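PDB 7F3H: bifunctional cytochrome P450/NADPH--P450 reductase from Deinococcus aerius, which uses haem-bound oxygen to hydroxylate organic substrates, its fused reductase probably supplying electrons from NADPH, as in related self-sufficient P450 enzymes. Local coordinates for residues 216-227 with 251-262. Numbering follows the deposited sequence.
Sequences NELVDEVIRERR and RLSDENIRYQVM
With its first torsion placing CG beside the backbone N (chi1 -71°) and the chain straight from CG to NE, Arg227 reaches across to Asp254; Arg258, bent at chi3 (75°), turns its NE to Asp220. In the P450 fold this pairs the ends of two long helices, probably those called G and I. Beside the two salt bridges runs an apolar seam. Branched residues suit it, because their methyls fill the space between helix segments whose axes come within 9.7 Å: Val219 CG2 meets Val261 CG1 tip to tip at 3.9 Å, and Ile223 CD1 lies across Ile257 CG2 at 3.7 Å. Phe176 also packs on Val219, and Leu237 on Ile257. Asn216 CG sits over one face of the Arg258 guanidinium, the amide plane tilted 34° from it, with CG 3.2 Å from Arg258 NH1. Asp220 is short enough to receive Arg258 NE at the guanidinium edge, NE lying 3.0 Å from Asp220 OD1, though the bond is bent and weak. A leucine in place of Arg227 would probably leave the Asp254 carboxylate without its cationic mate at the start of helix 254-285. Arg227 NH1 adds a weak second bond to that carboxylate, whereas the main one is nearly straight: Arg227 NE lies 2.6 Å from Asp254 OD1, on its syn lone pair.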
loop_
_atom_site.group_PDB
_atom_site.type_symbol
_atom_site.label_atom_id
_atom_site.label_comp_id
_atom_site.label_asym_id
_atom_site.label_seq_id
_atom_site.Cartn_x
_atom_site.Cartn_y
_atom_site.Cartn_z
ATOM N N ASN A 216 -17.960 1.077 12.500
ATOM C CA ASN A 216 -18.865 -0.038 12.241
ATOM C C ASN A 216 -20.293 0.460 12.104
ATOM O O ASN A 216 -21.012 0.032 11.204
ATOM C CB ASN A 216 -18.787 -1.093 13.355
ATOM C CG ASN A 216 -17.410 -1.748 13.457
ATOM O OD1 ASN A 216 -16.602 -1.631 12.531
ATOM N ND2 ASN A 216 -17.135 -2.445 14.576
ATOM N N GLU A 217 -20.716 1.370 12.990
ATOM C CA GLU A 217 -22.070 1.921 12.955
ATOM C C GLU A 217 -22.375 2.607 11.630
ATOM O O GLU A 217 -23.446 2.392 11.048
ATOM C CB GLU A 217 -22.300 2.884 14.122
ATOM C CG GLU A 217 -22.689 2.173 15.421
ATOM C CD GLU A 217 -24.099 1.568 15.378
ATOM O OE1 GLU A 217 -25.075 2.342 15.174
ATOM O OE2 GLU A 217 -24.213 0.317 15.549
ATOM N N LEU A 218 -21.509 3.530 11.200
ATOM C CA LEU A 218 -21.770 4.207 9.933
ATOM C C LEU A 218 -21.889 3.201 8.793
ATOM O O LEU A 218 -22.836 3.262 7.985
ATOM C CB LEU A 218 -20.670 5.224 9.638
ATOM C CG LEU A 218 -20.770 6.093 8.368
ATOM C CD1 LEU A 218 -20.087 7.465 8.571
ATOM C CD2 LEU A 218 -20.219 5.369 7.093
ATOM N N VAL A 219 -20.938 2.254 8.715
ATOM C CA VAL A 219 -20.945 1.354 7.563
ATOM C C VAL A 219 -22.185 0.456 7.609
ATOM O O VAL A 219 -22.893 0.312 6.614
ATOM C CB VAL A 219 -19.631 0.544 7.466
ATOM C CG1 VAL A 219 -19.752 -0.507 6.390
ATOM C CG2 VAL A 219 -18.420 1.451 7.146
ATOM N N ASP A 220 -22.473 -0.135 8.772
ATOM C CA ASP A 220 -23.692 -0.914 9.024
ATOM C C ASP A 220 -24.983 -0.208 8.609
ATOM O O ASP A 220 -25.877 -0.808 8.027
ATOM C CB ASP A 220 -23.792 -1.226 10.508
ATOM C CG ASP A 220 -22.809 -2.290 10.945
ATOM O OD1 ASP A 220 -22.248 -2.997 10.082
ATOM O OD2 ASP A 220 -22.604 -2.399 12.188
ATOM N N GLU A 221 -25.078 1.057 8.929
ATOM C CA GLU A 221 -26.180 1.915 8.588
ATOM C C GLU A 221 -26.321 2.029 7.064
ATOM O O GLU A 221 -27.383 1.708 6.498
ATOM C CB GLU A 221 -25.758 3.130 9.421
ATOM C CG GLU A 221 -26.270 4.479 9.839
ATOM C CD GLU A 221 -26.067 5.741 8.877
ATOM O OE1 GLU A 221 -25.140 5.734 7.944
ATOM O OE2 GLU A 221 -26.772 6.838 9.152
ATOM N N VAL A 222 -25.224 2.320 6.376
ATOM C CA VAL A 222 -25.246 2.311 4.914
ATOM C C VAL A 222 -25.733 0.956 4.398
ATOM O O VAL A 222 -26.555 0.879 3.461
ATOM C CB VAL A 222 -23.849 2.661 4.350
ATOM C CG1 VAL A 222 -23.617 2.212 2.876
ATOM C CG2 VAL A 222 -23.564 4.103 4.606
ATOM N N ILE A 223 -25.263 -0.134 5.001
ATOM C CA ILE A 223 -25.613 -1.483 4.523
ATOM C C ILE A 223 -27.092 -1.790 4.706
ATOM O O ILE A 223 -27.758 -2.259 3.775
ATOM C CB ILE A 223 -24.744 -2.558 5.220
ATOM C CG1 ILE A 223 -23.389 -2.662 4.566
ATOM C CG2 ILE A 223 -25.424 -3.909 5.162
ATOM C CD1 ILE A 223 -22.351 -3.355 5.473
ATOM N N ARG A 224 -27.642 -1.517 5.896
ATOM C CA ARG A 224 -29.025 -1.963 6.144
ATOM C C ARG A 224 -29.892 -1.208 5.126
ATOM O O ARG A 224 -31.060 -1.559 4.826
ATOM C CB ARG A 224 -29.588 -1.550 7.500
ATOM C CG ARG A 224 -30.257 -0.244 7.775
ATOM C CD ARG A 224 -30.301 -0.334 9.208
ATOM N NE ARG A 224 -29.004 0.110 9.748
ATOM C CZ ARG A 224 -28.358 -0.184 10.844
ATOM N NH1 ARG A 224 -28.620 -1.229 11.580
ATOM N NH2 ARG A 224 -27.321 0.598 11.129
ATOM N N GLU A 225 -29.317 -0.086 4.673
ATOM C CA GLU A 225 -30.183 0.981 4.441
ATOM C C GLU A 225 -30.088 1.210 2.954
ATOM O O GLU A 225 -31.051 1.919 2.393
ATOM C CB GLU A 225 -29.656 1.961 5.500
ATOM C CG GLU A 225 -30.326 3.213 5.995
ATOM C CD GLU A 225 -31.750 2.901 6.396
ATOM O OE1 GLU A 225 -32.261 1.795 6.482
ATOM O OE2 GLU A 225 -31.902 3.708 7.339
ATOM N N ARG A 226 -29.214 0.481 2.328
ATOM C CA ARG A 226 -29.127 -0.097 0.977
ATOM C C ARG A 226 -29.903 -1.434 0.769
ATOM O O ARG A 226 -30.376 -1.738 -0.340
ATOM C CB ARG A 226 -27.691 -0.374 0.677
ATOM C CG ARG A 226 -27.288 -0.446 -0.726
ATOM C CD ARG A 226 -27.073 0.976 -1.199
ATOM N NE ARG A 226 -26.609 0.985 -2.580
ATOM C CZ ARG A 226 -25.333 0.934 -2.952
ATOM N NH1 ARG A 226 -25.014 0.971 -4.239
ATOM N NH2 ARG A 226 -24.375 0.874 -2.038
ATOM N N ARG A 227 -29.979 -2.306 1.795
ATOM C CA ARG A 227 -30.772 -3.557 1.692
ATOM C C ARG A 227 -32.251 -3.258 1.622
ATOM O O ARG A 227 -33.042 -4.069 1.089
ATOM C CB ARG A 227 -30.437 -4.528 2.840
ATOM C CG ARG A 227 -29.012 -5.150 2.702
ATOM C CD ARG A 227 -28.828 -6.465 3.494
ATOM N NE ARG A 227 -27.620 -7.262 3.189
ATOM C CZ ARG A 227 -27.417 -7.941 2.056
ATOM N NH1 ARG A 227 -26.304 -8.658 1.892
ATOM N NH2 ARG A 227 -28.313 -7.896 1.070
ATOM N N ARG A 251 -23.883 -16.162 0.029
ATOM C CA ARG A 251 -23.556 -14.745 -0.006
ATOM C C ARG A 251 -22.700 -14.386 1.206
ATOM O O ARG A 251 -22.560 -15.167 2.157
ATOM C CB ARG A 251 -24.815 -13.877 -0.024
ATOM C CG ARG A 251 -25.530 -13.799 -1.365
ATOM C CD ARG A 251 -26.705 -12.829 -1.336
ATOM N NE ARG A 251 -27.814 -13.336 -0.521
ATOM C CZ ARG A 251 -28.097 -12.938 0.725
ATOM N NH1 ARG A 251 -27.365 -11.997 1.322
ATOM N NH2 ARG A 251 -29.132 -13.473 1.375
ATOM N N LEU A 252 -22.093 -13.203 1.153
ATOM C CA LEU A 252 -21.364 -12.723 2.311
ATOM C C LEU A 252 -22.368 -12.246 3.350
ATOM O O LEU A 252 -23.385 -11.644 2.996
ATOM C CB LEU A 252 -20.414 -11.593 1.902
ATOM C CG LEU A 252 -19.218 -11.956 1.012
ATOM C CD1 LEU A 252 -18.344 -10.752 0.847
ATOM C CD2 LEU A 252 -18.404 -13.078 1.606
ATOM N N SER A 253 -22.104 -12.547 4.630
ATOM C CA SER A 253 -22.867 -11.968 5.740
ATOM C C SER A 253 -22.727 -10.450 5.775
ATOM O O SER A 253 -21.773 -9.868 5.246
ATOM C CB SER A 253 -22.429 -12.542 7.083
ATOM O OG SER A 253 -21.230 -11.943 7.539
ATOM N N ASP A 254 -23.650 -9.811 6.502
ATOM C CA ASP A 254 -23.596 -8.354 6.638
ATOM C C ASP A 254 -22.377 -7.937 7.459
ATOM O O ASP A 254 -21.690 -6.964 7.111
ATOM C CB ASP A 254 -24.893 -7.825 7.271
ATOM C CG ASP A 254 -26.097 -7.774 6.286
ATOM O OD1 ASP A 254 -25.950 -7.829 5.032
ATOM O OD2 ASP A 254 -27.222 -7.655 6.803
ATOM N N GLU A 255 -22.073 -8.696 8.518
ATOM C CA GLU A 255 -20.882 -8.423 9.311
ATOM C C GLU A 255 -19.645 -8.457 8.422
ATOM O O GLU A 255 -18.834 -7.524 8.413
ATOM C CB GLU A 255 -20.716 -9.488 10.400
ATOM C CG GLU A 255 -19.811 -9.068 11.518
ATOM C CD GLU A 255 -19.342 -10.215 12.368
ATOM O OE1 GLU A 255 -19.387 -11.348 11.881
ATOM O OE2 GLU A 255 -18.972 -10.001 13.541
ATOM N N ASN A 256 -19.527 -9.508 7.610
ATOM C CA ASN A 256 -18.332 -9.644 6.792
ATOM C C ASN A 256 -18.264 -8.585 5.694
ATOM O O ASN A 256 -17.167 -8.162 5.320
ATOM C CB ASN A 256 -18.234 -11.049 6.202
ATOM C CG ASN A 256 -16.866 -11.317 5.604
ATOM O OD1 ASN A 256 -16.641 -11.076 4.401
ATOM N ND2 ASN A 256 -15.932 -11.794 6.443
ATOM N N ILE A 257 -19.408 -8.183 5.119
ATOM C CA ILE A 257 -19.399 -7.066 4.171
ATOM C C ILE A 257 -18.844 -5.799 4.821
ATOM O O ILE A 257 -18.050 -5.059 4.216
ATOM C CB ILE A 257 -20.805 -6.817 3.610
ATOM C CG1 ILE A 257 -21.242 -7.988 2.737
ATOM C CG2 ILE A 257 -20.834 -5.504 2.850
ATOM C CD1 ILE A 257 -22.718 -7.955 2.367
ATOM N N ARG A 258 -19.285 -5.498 6.043
ATOM C CA ARG A 258 -18.746 -4.306 6.692
ATOM C C ARG A 258 -17.247 -4.465 6.890
ATOM O O ARG A 258 -16.479 -3.518 6.653
ATOM C CB ARG A 258 -19.453 -4.004 8.022
ATOM C CG ARG A 258 -18.483 -3.518 9.073
ATOM C CD ARG A 258 -19.130 -3.039 10.332
ATOM N NE ARG A 258 -19.649 -4.087 11.217
ATOM C CZ ARG A 258 -18.904 -4.813 12.050
ATOM N NH1 ARG A 258 -17.605 -4.641 12.091
ATOM N NH2 ARG A 258 -19.456 -5.730 12.841
ATOM N N TYR A 259 -16.819 -5.671 7.304
ATOM C CA TYR A 259 -15.397 -5.961 7.453
ATOM C C TYR A 259 -14.634 -5.715 6.150
ATOM O O TYR A 259 -13.561 -5.096 6.159
ATOM C CB TYR A 259 -15.220 -7.398 7.912
ATOM C CG TYR A 259 -15.396 -7.569 9.388
ATOM C CD1 TYR A 259 -15.081 -6.534 10.274
ATOM C CD2 TYR A 259 -15.862 -8.770 9.922
ATOM C CE1 TYR A 259 -15.244 -6.698 11.641
ATOM C CE2 TYR A 259 -16.017 -8.928 11.293
ATOM C CZ TYR A 259 -15.706 -7.895 12.133
ATOM O OH TYR A 259 -15.857 -8.073 13.478
ATOM N N GLN A 260 -15.202 -6.123 5.015
ATOM C CA GLN A 260 -14.533 -5.882 3.739
ATOM C C GLN A 260 -14.456 -4.389 3.437
ATOM O O GLN A 260 -13.430 -3.905 2.939
ATOM C CB GLN A 260 -15.246 -6.609 2.590
ATOM C CG GLN A 260 -15.376 -8.146 2.724
ATOM C CD GLN A 260 -14.073 -8.883 3.033
ATOM O OE1 GLN A 260 -12.963 -8.366 2.819
ATOM N NE2 GLN A 260 -14.207 -10.107 3.548
ATOM N N VAL A 261 -15.536 -3.643 3.702
ATOM C CA VAL A 261 -15.484 -2.191 3.492
ATOM C C VAL A 261 -14.368 -1.564 4.333
ATOM O O VAL A 261 -13.534 -0.776 3.836
ATOM C CB VAL A 261 -16.855 -1.554 3.778
ATOM C CG1 VAL A 261 -16.712 -0.037 3.957
ATOM C CG2 VAL A 261 -17.830 -1.920 2.665
ATOM N N MET A 262 -14.328 -1.920 5.621
ATOM C CA MET A 262 -13.253 -1.444 6.488
ATOM C C MET A 262 -11.891 -1.829 5.914
ATOM O O MET A 262 -10.958 -1.029 5.934
ATOM C CB MET A 262 -13.408 -2.007 7.904
ATOM C CG MET A 262 -14.588 -1.462 8.726
ATOM S SD MET A 262 -14.642 0.331 8.806
ATOM C CE MET A 262 -13.000 0.727 9.469
HETATM O O HOH W 1 -23.382 -4.623 8.654
#